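Local coordinates for sialyltransferase 0160 (Photobacterium damselae, PDB 4R84), which probably transfers sialic acid from a CMP-activated donor to galactose-terminated acceptor glycans, as a glycosyltransferase of the GT-B structural group, at residues 122-127 with 209-214; 171-174 with 179-182; 280-285 with 290-295; 149-154 with 184-189. One frame throughout, in Å; residues are numbered along the deposited sequence.

From the N terminus, residues 122-127 open contact 1 at the end of strand 106-125. Strand 149-154 follows and opens contact 4, then residues 171-174 open contact 2. The loops close in reverse order. Contact 2 closes first, at residues 179-182. Contact 4 closes next, at 184-189 on helix 181-192, and contact 1 closes last, at 209-214. Three loops therefore sit one within another, and none cross. Contact 3 comes later, in series, and joins the loop residues 280-285 to strand 290-294. All four contacts reach one mixed sheet. Contacts 1, 2 and 4 tie neighbouring strands to helix 181-192 and helices 208-211 and 213-219, and Trp284 of contact 3 packs against Leu212 of contact 1.

Contact 1. Residues 122-127 with 209-214; sequences VYIDHA and FNNLPP
Ile124, near the end of strand 106-125, meets Asn211 of helix 208-211. The Ile124 CB points toward that segment. From CB, the methyl CG2 goes to the amide of Asn211 and lies 3.6 Å from Asn211 CG. It stands anti to the backbone N, with CG1 beside that N (chi1 -51°). CG1 carries the chain on to Ile124 CD1, which approaches the backbone Asn211 O at 4.1 Å. Ile124 and Asn211 run past one another, pointing opposite ways. Ile124 CD1 also lies 4.5 Å from Leu212 CD2, a looser apolar touch.

The Asn211 amide is held by polar partners. Its ND2 bonds to Thr203 OG1, and Asn211 ND2 also donates to a water at 2.9 Å. That water reaches His126 ND1 at 3.0 Å, so it bridges the two segments. Asn211 OD1 accepts from Asn178 ND2.

Just past Ile124 the chain turns. Ala127 N donates to Asp125 OD1 at 3.1 Å, from well above the carboxylate plane, which makes a local Asx turn. Strand 106-125 runs parallel to its neighbours 149-154 and 197-204, and helices pack on this sheet, consistent with a Rossmann-like domain of a GT-B enzyme.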
loop_
_atom_site.group_PDB
_atom_site.type_symbol
_atom_site.label_atom_id
_atom_site.label_comp_id
_atom_site.label_asym_id
_atom_site.label_seq_id
_atom_site.Cartn_x
_atom_site.Cartn_y
_atom_site.Cartn_z
ATOM N N VAL A 122 -0.520 7.805 -9.186
ATOM C CA VAL A 122 0.936 7.990 -9.049
ATOM C C VAL A 122 1.397 7.300 -7.781
ATOM O O VAL A 122 0.874 7.587 -6.713
ATOM C CB VAL A 122 1.300 9.482 -9.013
ATOM C CG1 VAL A 122 2.826 9.699 -8.857
ATOM C CG2 VAL A 122 0.816 10.152 -10.311
ATOM N N TYR A 123 2.367 6.390 -7.922
ATOM C CA TYR A 123 2.836 5.541 -6.826
ATOM C C TYR A 123 4.309 5.788 -6.568
ATOM O O TYR A 123 5.106 5.703 -7.485
ATOM C CB TYR A 123 2.605 4.062 -7.173
ATOM C CG TYR A 123 1.154 3.705 -7.335
ATOM C CD1 TYR A 123 0.484 3.916 -8.554
ATOM C CD2 TYR A 123 0.451 3.176 -6.286
ATOM C CE1 TYR A 123 -0.865 3.586 -8.689
ATOM C CE2 TYR A 123 -0.879 2.842 -6.400
ATOM C CZ TYR A 123 -1.537 3.069 -7.608
ATOM O OH TYR A 123 -2.863 2.728 -7.711
ATOM N N ILE A 124 4.666 6.104 -5.318
ATOM C CA ILE A 124 6.057 6.398 -4.982
ATOM C C ILE A 124 6.415 5.774 -3.647
ATOM O O ILE A 124 5.754 6.061 -2.650
ATOM C CB ILE A 124 6.322 7.904 -4.894
ATOM C CG1 ILE A 124 5.821 8.619 -6.149
ATOM C CG2 ILE A 124 7.833 8.174 -4.691
ATOM C CD1 ILE A 124 5.586 10.091 -5.933
ATOM N N ASP A 125 7.436 4.924 -3.621
ATOM C CA ASP A 125 7.870 4.329 -2.349
ATOM C C ASP A 125 9.263 3.757 -2.463
ATOM O O ASP A 125 9.646 3.237 -3.505
ATOM C CB ASP A 125 6.922 3.227 -1.896
ATOM C CG ASP A 125 7.332 2.622 -0.557
ATOM O OD1 ASP A 125 7.715 3.387 0.350
ATOM O OD2 ASP A 125 7.257 1.388 -0.419
ATOM N N HIS A 126 10.004 3.823 -1.362
ATOM C CA HIS A 126 11.348 3.287 -1.337
ATOM C C HIS A 126 11.450 2.116 -0.355
ATOM O O HIS A 126 12.510 1.526 -0.206
ATOM C CB HIS A 126 12.348 4.375 -0.940
ATOM C CG HIS A 126 12.236 4.801 0.492
ATOM N ND1 HIS A 126 11.184 5.558 0.966
ATOM C CD2 HIS A 126 13.042 4.565 1.557
ATOM C CE1 HIS A 126 11.351 5.776 2.258
ATOM N NE2 HIS A 126 12.467 5.180 2.642
ATOM N N ALA A 127 10.348 1.785 0.301
ATOM C CA ALA A 127 10.345 0.716 1.298
ATOM C C ALA A 127 9.654 -0.539 0.748
ATOM O O ALA A 127 9.724 -0.818 -0.453
ATOM C CB ALA A 127 9.671 1.190 2.572
ATOM N N PHE A 209 6.335 14.280 2.547
ATOM C CA PHE A 209 6.746 15.642 2.221
ATOM C C PHE A 209 7.932 15.679 1.261
ATOM O O PHE A 209 8.155 16.677 0.572
ATOM C CB PHE A 209 7.094 16.437 3.487
ATOM C CG PHE A 209 7.288 17.895 3.217
ATOM C CD1 PHE A 209 6.201 18.703 2.936
ATOM C CD2 PHE A 209 8.557 18.456 3.215
ATOM C CE1 PHE A 209 6.369 20.043 2.661
ATOM C CE2 PHE A 209 8.732 19.800 2.945
ATOM C CZ PHE A 209 7.632 20.592 2.663
ATOM N N ASN A 210 8.707 14.604 1.217
ATOM C CA ASN A 210 9.794 14.541 0.243
ATOM C C ASN A 210 9.287 14.131 -1.139
ATOM O O ASN A 210 9.953 14.381 -2.141
ATOM C CB ASN A 210 10.880 13.572 0.705
ATOM C CG ASN A 210 11.746 14.150 1.801
ATOM O OD1 ASN A 210 11.851 15.371 1.952
ATOM N ND2 ASN A 210 12.387 13.277 2.564
ATOM N N ASN A 211 8.118 13.493 -1.190
ATOM C CA ASN A 211 7.648 12.925 -2.456
ATOM C C ASN A 211 6.565 13.702 -3.195
ATOM O O ASN A 211 6.577 13.736 -4.427
ATOM C CB ASN A 211 7.132 11.495 -2.235
ATOM C CG ASN A 211 8.252 10.502 -1.953
ATOM O OD1 ASN A 211 9.409 10.708 -2.340
ATOM N ND2 ASN A 211 7.906 9.410 -1.271
ATOM N N LEU A 212 5.619 14.304 -2.476
ATOM C CA LEU A 212 4.474 14.921 -3.165
ATOM C C LEU A 212 4.657 16.399 -3.553
ATOM O O LEU A 212 4.245 16.790 -4.651
ATOM C CB LEU A 212 3.201 14.774 -2.322
ATOM C CG LEU A 212 2.802 13.321 -2.007
ATOM C CD1 LEU A 212 1.391 13.250 -1.420
ATOM C CD2 LEU A 212 2.885 12.437 -3.249
ATOM N N PRO A 213 5.263 17.227 -2.678
ATOM C CA PRO A 213 5.392 18.628 -3.112
ATOM C C PRO A 213 6.087 18.861 -4.469
ATOM O O PRO A 213 5.691 19.812 -5.139
ATOM C CB PRO A 213 6.191 19.272 -1.973
ATOM C CG PRO A 213 5.821 18.470 -0.774
ATOM C CD PRO A 213 5.706 17.051 -1.280
ATOM N N PRO A 214 7.098 18.048 -4.857
ATOM C CA PRO A 214 7.703 18.292 -6.173
ATOM C C PRO A 214 6.758 18.108 -7.345
ATOM O O PRO A 214 7.030 18.639 -8.424
ATOM C CB PRO A 214 8.821 17.257 -6.241
ATOM C CG PRO A 214 9.179 17.010 -4.823
ATOM C CD PRO A 214 7.886 17.066 -4.090
HETATM O O HOH W 1 9.806 7.213 -1.101
#

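Contact 2. Residues 171-174 with 179-182; sequences TYPL and TSPE
Ser180 is the N-cap of helix 181-192, and the same side chain fastens the start of that helix to Pro173, in the irregular part of strand 169-175. Ser180 OG donates to Pro173 O at 2.7 Å. The C=O...OG angle is 149°, with the hydroxyl tilted 30° from the carbonyl plane. OG sits between the backbone N and the carbonyl carbon (chi1 65°), and from there it also caps Met183 N. One hydroxyl therefore serves both Pro173 and the first turn of the helix.

A water makes a second link. It donates to Pro173 O at 3.1 Å and accepts from Ser180 N at 2.9 Å. Pro173 O is thus gripped twice, by the hydroxyl and by the water.

Looser van der Waals contacts flank these bonds. Leu174 points its CB away from 179-182, but Leu174 CD2 swings back to 4.1 Å from Thr179 N. Pro173 CG lies 4.4 Å from Glu182 CB, at the solvent-exposed side of the contact. Tyr172 CD1 comes within 4.2 Å of Glu182 O, while its ring packs on Met183 and meets Phe151 edge-to-face. The hydroxyl of Thr179 turns elsewhere, to Asn211 O.

Strand, short connection and serine-capped helix begin the long beta-alpha-beta crossover that carries the chain past two strands to strand 197-204, in the other half of the parallel sheet, as in Rossmann-like folds.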
loop_
_atom_site.group_PDB
_atom_site.type_symbol
_atom_site.label_atom_id
_atom_site.label_comp_id
_atom_site.label_asym_id
_atom_site.label_seq_id
_atom_site.Cartn_x
_atom_site.Cartn_y
_atom_site.Cartn_z
ATOM N N THR A 171 6.836 2.664 -15.436
ATOM C CA THR A 171 7.762 2.813 -14.326
ATOM C C THR A 171 8.709 3.990 -14.566
ATOM O O THR A 171 9.105 4.272 -15.710
ATOM C CB THR A 171 8.581 1.527 -14.096
ATOM O OG1 THR A 171 9.256 1.176 -15.307
ATOM C CG2 THR A 171 7.670 0.372 -13.685
ATOM N N TYR A 172 9.043 4.676 -13.475
ATOM C CA TYR A 172 10.003 5.771 -13.446
ATOM C C TYR A 172 10.980 5.557 -12.315
ATOM O O TYR A 172 10.630 4.998 -11.270
ATOM C CB TYR A 172 9.307 7.124 -13.278
ATOM C CG TYR A 172 8.522 7.477 -14.504
ATOM C CD1 TYR A 172 9.145 8.065 -15.593
ATOM C CD2 TYR A 172 7.175 7.156 -14.608
ATOM C CE1 TYR A 172 8.433 8.366 -16.740
ATOM C CE2 TYR A 172 6.467 7.445 -15.752
ATOM C CZ TYR A 172 7.097 8.047 -16.809
ATOM O OH TYR A 172 6.376 8.334 -17.950
ATOM N N PRO A 173 12.222 5.992 -12.524
ATOM C CA PRO A 173 13.200 5.863 -11.447
ATOM C C PRO A 173 12.902 6.810 -10.294
ATOM O O PRO A 173 12.176 7.796 -10.443
ATOM C CB PRO A 173 14.518 6.238 -12.135
ATOM C CG PRO A 173 14.098 7.191 -13.222
ATOM C CD PRO A 173 12.791 6.647 -13.721
ATOM N N LEU A 174 13.465 6.496 -9.139
ATOM C CA LEU A 174 13.546 7.436 -8.039
ATOM C C LEU A 174 14.843 8.222 -8.150
ATOM O O LEU A 174 15.808 7.745 -8.746
ATOM C CB LEU A 174 13.531 6.696 -6.693
ATOM C CG LEU A 174 12.203 6.000 -6.378
ATOM C CD1 LEU A 174 12.466 4.934 -5.309
ATOM C CD2 LEU A 174 11.215 7.015 -5.885
ATOM N N THR A 179 10.887 11.047 -5.155
ATOM C CA THR A 179 10.359 11.425 -6.462
ATOM C C THR A 179 11.437 12.002 -7.367
ATOM O O THR A 179 12.197 12.883 -6.952
ATOM C CB THR A 179 9.268 12.455 -6.288
ATOM O OG1 THR A 179 8.263 11.909 -5.440
ATOM C CG2 THR A 179 8.652 12.825 -7.647
ATOM N N SER A 180 11.511 11.482 -8.587
ATOM C CA SER A 180 12.517 11.925 -9.548
ATOM C C SER A 180 12.034 13.074 -10.421
ATOM O O SER A 180 10.829 13.252 -10.648
ATOM C CB SER A 180 12.945 10.761 -10.441
ATOM O OG SER A 180 11.868 10.305 -11.245
ATOM N N PRO A 181 12.981 13.855 -10.944
ATOM C CA PRO A 181 12.605 14.855 -11.950
ATOM C C PRO A 181 11.987 14.216 -13.193
ATOM O O PRO A 181 11.118 14.823 -13.830
ATOM C CB PRO A 181 13.939 15.527 -12.290
ATOM C CG PRO A 181 14.806 15.288 -11.092
ATOM C CD PRO A 181 14.405 13.941 -10.567
ATOM N N GLU A 182 12.411 13.001 -13.529
ATOM C CA GLU A 182 11.832 12.284 -14.662
ATOM C C GLU A 182 10.341 12.050 -14.425
ATOM O O GLU A 182 9.508 12.244 -15.331
ATOM C CB GLU A 182 12.544 10.946 -14.897
ATOM C CG GLU A 182 13.944 11.076 -15.521
ATOM C CD GLU A 182 15.055 11.356 -14.512
ATOM O OE1 GLU A 182 14.780 11.550 -13.302
ATOM O OE2 GLU A 182 16.225 11.405 -14.949
HETATM O O HOH W 2 9.847 9.121 -8.868
#

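Contact 3. Residues 280-285 with 290-295; sequences NRYNWH and TDYYFL
Tyr292 OH and His285 ND1 are hydrogen-bonded at 2.8 Å, and either could be the donor. The bond is bent (139°). The hydroxyl arrives at the edge of the imidazole, near its plane. Tyr282 CD1 lies over one face of the Tyr292 ring, 3.7 Å from Tyr292 CE1, with the ring planes at 55°. Tyr282 CE1 goes on to Phe294 CZ at 4.0 Å. Arg281 O sits at the Tyr292 ring edge, 3.4 Å from CE1. Tyr282, His285 and Tyr292 form an aromatic cluster that joins the 280-285 loop to strand 290-294, between strands 225-233 and 317-319 of the mixed sheet.

The next shell packs on these rings. Thr290 CG2 lies over the centre of the Tyr292 ring, and Arg281 CG over that of Tyr282. His285 CG stands between the backbone N and the carbonyl carbon (chi1 68°), which brings the imidazole to the Tyr292 hydroxyl. Its NE2 bonds to Tyr312 O. Trp284 NE1 donates to Asn280 O at 2.9 Å.

Tyr312 O can only accept, so His285 NE2 most likely carries a hydrogen. Arg281 O is buried without a polar partner, and the slightly positive ring edge of Tyr292 may partly compensate.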
loop_
_atom_site.group_PDB
_atom_site.type_symbol
_atom_site.label_atom_id
_atom_site.label_comp_id
_atom_site.label_asym_id
_atom_site.label_seq_id
_atom_site.Cartn_x
_atom_site.Cartn_y
_atom_site.Cartn_z
ATOM N N ASN A 280 4.524 18.337 8.511
ATOM C CA ASN A 280 4.559 18.074 7.071
ATOM C C ASN A 280 4.089 16.667 6.771
ATOM O O ASN A 280 4.134 16.227 5.625
ATOM C CB ASN A 280 5.962 18.327 6.486
ATOM C CG ASN A 280 7.015 17.331 6.956
ATOM O OD1 ASN A 280 6.744 16.156 7.192
ATOM N ND2 ASN A 280 8.249 17.801 7.045
ATOM N N ARG A 281 3.638 15.970 7.812
ATOM C CA ARG A 281 3.281 14.561 7.702
ATOM C C ARG A 281 1.782 14.333 7.925
ATOM O O ARG A 281 1.134 13.622 7.160
ATOM C CB ARG A 281 4.095 13.738 8.724
ATOM C CG ARG A 281 3.847 12.234 8.675
ATOM C CD ARG A 281 4.749 11.458 9.653
ATOM N NE ARG A 281 6.171 11.673 9.388
ATOM C CZ ARG A 281 7.157 10.945 9.917
ATOM N NH1 ARG A 281 6.892 9.941 10.749
ATOM N NH2 ARG A 281 8.417 11.215 9.607
ATOM N N TYR A 282 1.242 14.933 8.980
ATOM C CA TYR A 282 -0.120 14.624 9.395
ATOM C C TYR A 282 -1.082 15.795 9.217
ATOM O O TYR A 282 -2.091 15.892 9.915
ATOM C CB TYR A 282 -0.143 14.144 10.853
ATOM C CG TYR A 282 0.452 12.768 11.024
ATOM C CD1 TYR A 282 -0.118 11.661 10.406
ATOM C CD2 TYR A 282 1.576 12.575 11.811
ATOM C CE1 TYR A 282 0.427 10.399 10.558
ATOM C CE2 TYR A 282 2.132 11.316 11.974
ATOM C CZ TYR A 282 1.558 10.235 11.357
ATOM O OH TYR A 282 2.113 8.991 11.521
ATOM N N ASN A 283 -0.777 16.673 8.269
ATOM C CA ASN A 283 -1.692 17.760 7.904
ATOM C C ASN A 283 -2.281 17.632 6.501
ATOM O O ASN A 283 -2.992 18.529 6.044
ATOM C CB ASN A 283 -0.987 19.106 8.002
ATOM C CG ASN A 283 -1.083 19.712 9.374
ATOM O OD1 ASN A 283 -2.035 19.455 10.118
ATOM N ND2 ASN A 283 -0.093 20.525 9.726
ATOM N N TRP A 284 -1.969 16.550 5.801
ATOM C CA TRP A 284 -2.413 16.437 4.411
ATOM C C TRP A 284 -3.930 16.332 4.309
ATOM O O TRP A 284 -4.514 16.818 3.339
ATOM C CB TRP A 284 -1.733 15.258 3.728
ATOM C CG TRP A 284 -0.279 15.580 3.485
ATOM C CD1 TRP A 284 0.764 15.371 4.341
ATOM C CD2 TRP A 284 0.273 16.196 2.321
ATOM N NE1 TRP A 284 1.933 15.824 3.776
ATOM C CE2 TRP A 284 1.653 16.344 2.533
ATOM C CE3 TRP A 284 -0.273 16.657 1.111
ATOM C CZ2 TRP A 284 2.507 16.909 1.580
ATOM C CZ3 TRP A 284 0.570 17.221 0.166
ATOM C CH2 TRP A 284 1.947 17.340 0.406
ATOM N N HIS A 285 -4.564 15.737 5.317
ATOM C CA HIS A 285 -6.023 15.571 5.296
ATOM C C HIS A 285 -6.778 16.897 5.470
ATOM O O HIS A 285 -7.983 16.960 5.235
ATOM C CB HIS A 285 -6.451 14.581 6.377
ATOM C CG HIS A 285 -6.257 15.092 7.768
ATOM N ND1 HIS A 285 -5.017 15.424 8.268
ATOM C CD2 HIS A 285 -7.143 15.323 8.766
ATOM C CE1 HIS A 285 -5.146 15.850 9.513
ATOM N NE2 HIS A 285 -6.427 15.797 9.839
ATOM N N THR A 290 -7.556 12.583 2.101
ATOM C CA THR A 290 -6.400 11.789 2.495
ATOM C C THR A 290 -6.773 10.663 3.443
ATOM O O THR A 290 -7.516 10.875 4.399
ATOM C CB THR A 290 -5.338 12.660 3.216
ATOM O OG1 THR A 290 -4.945 13.745 2.372
ATOM C CG2 THR A 290 -4.101 11.830 3.612
ATOM N N ASP A 291 -6.245 9.476 3.169
ATOM C CA ASP A 291 -6.308 8.360 4.103
ATOM C C ASP A 291 -4.905 8.098 4.629
ATOM O O ASP A 291 -3.961 8.004 3.831
ATOM C CB ASP A 291 -6.839 7.098 3.431
ATOM C CG ASP A 291 -8.269 7.236 2.964
ATOM O OD1 ASP A 291 -9.066 7.906 3.649
ATOM O OD2 ASP A 291 -8.584 6.667 1.900
ATOM N N TYR A 292 -4.772 7.970 5.950
ATOM C CA TYR A 292 -3.519 7.534 6.565
ATOM C C TYR A 292 -3.685 6.083 6.969
ATOM O O TYR A 292 -4.461 5.792 7.883
ATOM C CB TYR A 292 -3.173 8.353 7.813
ATOM C CG TYR A 292 -3.081 9.850 7.643
ATOM C CD1 TYR A 292 -1.892 10.460 7.241
ATOM C CD2 TYR A 292 -4.161 10.658 7.946
ATOM C CE1 TYR A 292 -1.801 11.842 7.126
ATOM C CE2 TYR A 292 -4.084 12.033 7.831
ATOM C CZ TYR A 292 -2.907 12.623 7.416
ATOM O OH TYR A 292 -2.844 13.999 7.291
ATOM N N TYR A 293 -3.009 5.167 6.279
ATOM C CA TYR A 293 -3.105 3.764 6.638
ATOM C C TYR A 293 -2.035 3.448 7.660
ATOM O O TYR A 293 -0.845 3.463 7.343
ATOM C CB TYR A 293 -2.962 2.868 5.410
ATOM C CG TYR A 293 -4.186 2.956 4.545
ATOM C CD1 TYR A 293 -5.350 2.290 4.898
ATOM C CD2 TYR A 293 -4.196 3.750 3.398
ATOM C CE1 TYR A 293 -6.485 2.382 4.122
ATOM C CE2 TYR A 293 -5.340 3.856 2.614
ATOM C CZ TYR A 293 -6.475 3.165 2.992
ATOM O OH TYR A 293 -7.618 3.243 2.246
ATOM N N PHE A 294 -2.486 3.163 8.879
ATOM C CA PHE A 294 -1.607 2.794 9.984
ATOM C C PHE A 294 -1.459 1.271 10.035
ATOM O O PHE A 294 -2.458 0.558 10.023
ATOM C CB PHE A 294 -2.184 3.282 11.318
ATOM C CG PHE A 294 -1.993 4.747 11.597
ATOM C CD1 PHE A 294 -2.754 5.703 10.933
ATOM C CD2 PHE A 294 -1.116 5.164 12.599
ATOM C CE1 PHE A 294 -2.601 7.045 11.212
ATOM C CE2 PHE A 294 -0.962 6.505 12.888
ATOM C CZ PHE A 294 -1.705 7.451 12.192
ATOM N N LEU A 295 -0.235 0.758 10.109
ATOM C CA LEU A 295 -0.064 -0.676 10.364
ATOM C C LEU A 295 -0.639 -1.061 11.737
ATOM O O LEU A 295 -1.149 -2.169 11.907
ATOM C CB LEU A 295 1.395 -1.105 10.196
ATOM C CG LEU A 295 2.554 -0.439 10.903
ATOM C CD1 LEU A 295 2.742 -1.050 12.284
ATOM C CD2 LEU A 295 3.781 -0.653 10.055
#

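Contact 4. Residues 149-154 with 184-189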
loop_
_atom_site.group_PDB
_atom_site.type_symbol
_atom_site.label_atom_id
_atom_site.label_comp_id
_atom_site.label_asym_id
_atom_site.label_seq_id
_atom_site.Cartn_x
_atom_site.Cartn_y
_atom_site.Cartn_z
ATOM N N GLN A 149 -4.258 5.339 -16.232
ATOM C CA GLN A 149 -2.819 5.185 -16.367
ATOM C C GLN A 149 -2.176 5.260 -14.976
ATOM O O GLN A 149 -2.664 5.967 -14.097
ATOM C CB GLN A 149 -2.253 6.275 -17.277
ATOM C CG GLN A 149 -0.766 6.169 -17.531
ATOM C CD GLN A 149 -0.390 4.886 -18.227
ATOM O OE1 GLN A 149 -1.113 4.406 -19.116
ATOM N NE2 GLN A 149 0.740 4.303 -17.816
ATOM N N ARG A 150 -1.092 4.513 -14.794
ATOM C CA ARG A 150 -0.393 4.457 -13.513
ATOM C C ARG A 150 1.072 4.746 -13.734
ATOM O O ARG A 150 1.689 4.166 -14.626
ATOM C CB ARG A 150 -0.555 3.082 -12.851
ATOM C CG ARG A 150 -2.018 2.660 -12.700
ATOM C CD ARG A 150 -2.274 1.346 -11.919
ATOM N NE ARG A 150 -3.715 1.349 -11.702
ATOM C CZ ARG A 150 -4.620 0.908 -12.573
ATOM N NH1 ARG A 150 -4.262 0.240 -13.666
ATOM N NH2 ARG A 150 -5.898 1.079 -12.304
ATOM N N PHE A 151 1.618 5.661 -12.933
ATOM C CA PHE A 151 3.052 5.926 -12.948
ATOM C C PHE A 151 3.605 5.368 -11.657
ATOM O O PHE A 151 3.111 5.732 -10.600
ATOM C CB PHE A 151 3.353 7.416 -13.033
ATOM C CG PHE A 151 3.032 8.042 -14.372
ATOM C CD1 PHE A 151 2.598 7.275 -15.439
ATOM C CD2 PHE A 151 3.241 9.396 -14.566
ATOM C CE1 PHE A 151 2.327 7.858 -16.677
ATOM C CE2 PHE A 151 2.960 9.995 -15.819
ATOM C CZ PHE A 151 2.518 9.215 -16.862
ATOM N N VAL A 152 4.637 4.530 -11.736
ATOM C CA VAL A 152 5.112 3.805 -10.547
ATOM C C VAL A 152 6.618 3.940 -10.346
ATOM O O VAL A 152 7.411 3.597 -11.228
ATOM C CB VAL A 152 4.753 2.304 -10.617
ATOM C CG1 VAL A 152 5.303 1.572 -9.371
ATOM C CG2 VAL A 152 3.222 2.076 -10.698
ATOM N N SER A 153 6.998 4.411 -9.158
ATOM C CA SER A 153 8.403 4.500 -8.757
ATOM C C SER A 153 8.600 3.807 -7.437
ATOM O O SER A 153 8.377 4.409 -6.388
ATOM C CB SER A 153 8.840 5.961 -8.637
ATOM O OG SER A 153 8.908 6.547 -9.927
ATOM N N TRP A 154 9.014 2.543 -7.507
ATOM C CA TRP A 154 9.222 1.698 -6.338
ATOM C C TRP A 154 10.664 1.233 -6.297
ATOM O O TRP A 154 11.192 0.763 -7.296
ATOM C CB TRP A 154 8.332 0.467 -6.381
ATOM C CG TRP A 154 6.884 0.680 -6.145
ATOM C CD1 TRP A 154 6.290 1.706 -5.473
ATOM C CD2 TRP A 154 5.838 -0.182 -6.591
ATOM N NE1 TRP A 154 4.913 1.526 -5.482
ATOM C CE2 TRP A 154 4.619 0.375 -6.162
ATOM C CE3 TRP A 154 5.813 -1.368 -7.342
ATOM C CZ2 TRP A 154 3.384 -0.221 -6.437
ATOM C CZ3 TRP A 154 4.585 -1.963 -7.612
ATOM C CH2 TRP A 154 3.387 -1.385 -7.162
ATOM N N VAL A 184 8.365 13.783 -12.303
ATOM C CA VAL A 184 7.689 15.081 -12.290
ATOM C C VAL A 184 7.390 15.567 -13.721
ATOM O O VAL A 184 6.279 15.996 -14.027
ATOM C CB VAL A 184 8.533 16.147 -11.563
ATOM C CG1 VAL A 184 7.873 17.521 -11.667
ATOM C CG2 VAL A 184 8.709 15.771 -10.107
ATOM N N ALA A 185 8.378 15.455 -14.603
ATOM C CA ALA A 185 8.194 15.900 -15.985
ATOM C C ALA A 185 7.164 15.041 -16.725
ATOM O O ALA A 185 6.398 15.555 -17.554
ATOM C CB ALA A 185 9.539 15.894 -16.734
ATOM N N ALA A 186 7.165 13.737 -16.455
ATOM C CA ALA A 186 6.216 12.822 -17.095
ATOM C C ALA A 186 4.786 13.167 -16.675
ATOM O O ALA A 186 3.865 13.135 -17.489
ATOM C CB ALA A 186 6.539 11.368 -16.758
ATOM N N ILE A 187 4.599 13.512 -15.409
ATOM C CA ILE A 187 3.263 13.906 -14.933
ATOM C C ILE A 187 2.840 15.231 -15.571
ATOM O O ILE A 187 1.698 15.401 -16.002
ATOM C CB ILE A 187 3.233 14.018 -13.405
ATOM C CG1 ILE A 187 3.487 12.636 -12.796
ATOM C CG2 ILE A 187 1.881 14.585 -12.937
ATOM C CD1 ILE A 187 3.814 12.652 -11.310
ATOM N N ASP A 188 3.775 16.169 -15.646
ATOM C CA ASP A 188 3.508 17.456 -16.273
ATOM C C ASP A 188 3.080 17.293 -17.725
ATOM O O ASP A 188 2.093 17.878 -18.146
ATOM C CB ASP A 188 4.739 18.356 -16.207
ATOM C CG ASP A 188 4.460 19.736 -16.750
ATOM O OD1 ASP A 188 3.758 20.510 -16.059
ATOM O OD2 ASP A 188 4.917 20.030 -17.871
ATOM N N GLU A 189 3.789 16.447 -18.463
ATOM C CA GLU A 189 3.456 16.185 -19.860
ATOM C C GLU A 189 2.091 15.510 -19.990
ATOM O O GLU A 189 1.297 15.825 -20.883
ATOM C CB GLU A 189 4.514 15.284 -20.490
ATOM C CG GLU A 189 4.360 15.103 -21.980
ATOM C CD GLU A 189 5.402 14.161 -22.550
ATOM O OE1 GLU A 189 5.729 13.173 -21.859
ATOM O OE2 GLU A 189 5.928 14.438 -23.654
#
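Phe151 of strand 149-154 presses the edge of its ring on Ala186 and Ile187 of helix 181-192. It has the most surface buried here. Its CB points toward the helix, and CG stands anti to the carbonyl carbon (chi1 -71°), which carries the ring to the helix. CD2 and CE2 do the touching. Phe151 CD2 lies 3.7 Å from Ile187 CG1, near the plane of the ring. Phe151 CE2 reaches the neighbouring residue, 3.9 Å from Ala186 CB and 3.7 Å from Ala186 O. The backbone of the helix therefore shares in the contact.

Ile187 holds CG1 anti to its carbonyl carbon (chi1 -64°). Ile187 CG1 meets the ring at its edge, and the two side chains run past one another. Beyond the contact, Ile187 also packs on Ile215 and Leu219. Ala186 also touches Tyr172. The contact is apolar throughout, apart from the approach to Ala186 O.

The strand's alternate residues pack on another helix: Arg150 and Trp154 both touch Ile138 of helix 129-144. A parallel strand with a helix packed on each face is the alpha/beta/alpha layering of a Rossmann-like domain.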